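Local coordinates for pseudouridylate synthase RPUSD4, mitochondrial (Homo sapiens, PDB 5UBA), which isomerises uridine to pseudouridine in mitochondrial RNAs, including the 16S ribosomal RNA whose modification is needed to assemble a functional mitochondrial ribosome, at residues D97-H100 with Q101-L105. Numbering follows the deposited sequence.
Sequences DMAH and QVQEL
Met98 and Gln101, one turn apart on the helix 96-107, illustrate how a flexible thioether settles against an amide. The methionine chain bends at both chi2 (56°) and chi3 (61°), which folds its terminal methyl back toward the glutamine, and CE of Met98 comes to 3.4 Å from OE1 of Gln101. The glutamine runs fully extended, its amide carbon also close to the sulfur, while its NE2 donates a hydrogen bond to the carbonyl O of Leu262. On another side of the helix, His100 and Gln103 leave the backbone in the same direction, one beside the other. Here the amide oxygen approaches the ring at its edge, OE1 of Gln103 standing 3.4 Å from CD2 of His100, with the amide plane turned 70° from the imidazole. Beneath both pairs runs the i to i+4 bonding of an alpha-helix, which follows strand 89-93 within the RluA-type pseudouridine synthase fold; in the straightest of the four bonds that join 97-100 to 101-105, N of Gln103 reaches O of Ala99 at 2.9 Å. NE2 of Gln103 donates a hydrogen bond to the carbonyl O of Leu78, tying the helix to the edge strand 77-78. Were an alanine to stand here, the carbonyl of Leu78 would probably lose this amide donor, and the imidazole edge its oxygen neighbour. Between these two sides of the helix, Val102 sets CG2 4.2 Å from SD of Met98.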
# COMPACT_ATOMS: atom_id res chain seq x y z
N ASP A 97 -6.67 -24.35 4.67
CA ASP A 97 -7.12 -24.58 3.30
C ASP A 97 -7.85 -23.37 2.76
O ASP A 97 -7.70 -23.04 1.58
CB ASP A 97 -8.00 -25.84 3.20
CG ASP A 97 -7.21 -27.11 3.43
OD1 ASP A 97 -6.01 -27.18 3.09
OD2 ASP A 97 -7.81 -28.05 3.97
N MET A 98 -8.59 -22.67 3.62
CA MET A 98 -9.22 -21.41 3.20
C MET A 98 -8.17 -20.33 2.92
O MET A 98 -8.29 -19.57 1.94
CB MET A 98 -10.23 -20.92 4.25
CG MET A 98 -10.95 -19.63 3.88
SD MET A 98 -11.80 -19.70 2.28
CE MET A 98 -12.97 -21.04 2.54
N ALA A 99 -7.12 -20.26 3.76
CA ALA A 99 -5.99 -19.38 3.48
C ALA A 99 -5.41 -19.66 2.11
O ALA A 99 -5.17 -18.74 1.35
CB ALA A 99 -4.89 -19.49 4.53
N HIS A 100 -5.22 -20.95 1.79
CA HIS A 100 -4.71 -21.31 0.47
C HIS A 100 -5.67 -20.90 -0.64
O HIS A 100 -5.22 -20.42 -1.69
CB HIS A 100 -4.43 -22.82 0.37
CG HIS A 100 -3.23 -23.25 1.15
ND1 HIS A 100 -2.97 -24.57 1.44
CD2 HIS A 100 -2.22 -22.53 1.70
CE1 HIS A 100 -1.85 -24.65 2.13
NE2 HIS A 100 -1.38 -23.42 2.31
N GLN A 101 -6.96 -21.06 -0.40
CA GLN A 101 -7.99 -20.66 -1.38
C GLN A 101 -7.91 -19.15 -1.67
O GLN A 101 -7.89 -18.71 -2.84
CB GLN A 101 -9.36 -21.05 -0.88
CG GLN A 101 -10.46 -20.91 -1.91
CD GLN A 101 -11.82 -21.31 -1.36
OE1 GLN A 101 -11.92 -22.21 -0.52
NE2 GLN A 101 -12.86 -20.65 -1.83
N VAL A 102 -7.80 -18.37 -0.61
CA VAL A 102 -7.70 -16.92 -0.77
C VAL A 102 -6.39 -16.51 -1.44
O VAL A 102 -6.40 -15.62 -2.30
CB VAL A 102 -7.90 -16.18 0.57
CG1 VAL A 102 -7.78 -14.67 0.38
CG2 VAL A 102 -9.28 -16.50 1.11
N GLN A 103 -5.28 -17.12 -1.06
CA GLN A 103 -3.98 -16.91 -1.70
C GLN A 103 -4.11 -17.16 -3.22
O GLN A 103 -3.58 -16.38 -4.01
CB GLN A 103 -2.91 -17.81 -1.09
CG GLN A 103 -2.48 -17.44 0.33
CD GLN A 103 -1.83 -18.59 1.07
OE1 GLN A 103 -1.23 -19.47 0.46
NE2 GLN A 103 -1.93 -18.58 2.41
N GLU A 104 -4.83 -18.23 -3.57
CA GLU A 104 -5.03 -18.57 -4.99
C GLU A 104 -5.88 -17.52 -5.72
O GLU A 104 -5.60 -17.22 -6.88
CB GLU A 104 -5.61 -19.98 -5.11
CG GLU A 104 -5.82 -20.54 -6.52
CD GLU A 104 -4.56 -20.77 -7.30
OE1 GLU A 104 -3.41 -20.58 -6.81
OE2 GLU A 104 -4.72 -21.16 -8.49
N LEU A 105 -6.89 -16.96 -5.05
CA LEU A 105 -7.64 -15.84 -5.62
C LEU A 105 -6.73 -14.66 -5.94
O LEU A 105 -6.88 -14.03 -7.00
CB LEU A 105 -8.78 -15.41 -4.70
CG LEU A 105 -9.92 -16.40 -4.45
CD1 LEU A 105 -10.92 -15.90 -3.43
CD2 LEU A 105 -10.61 -16.76 -5.76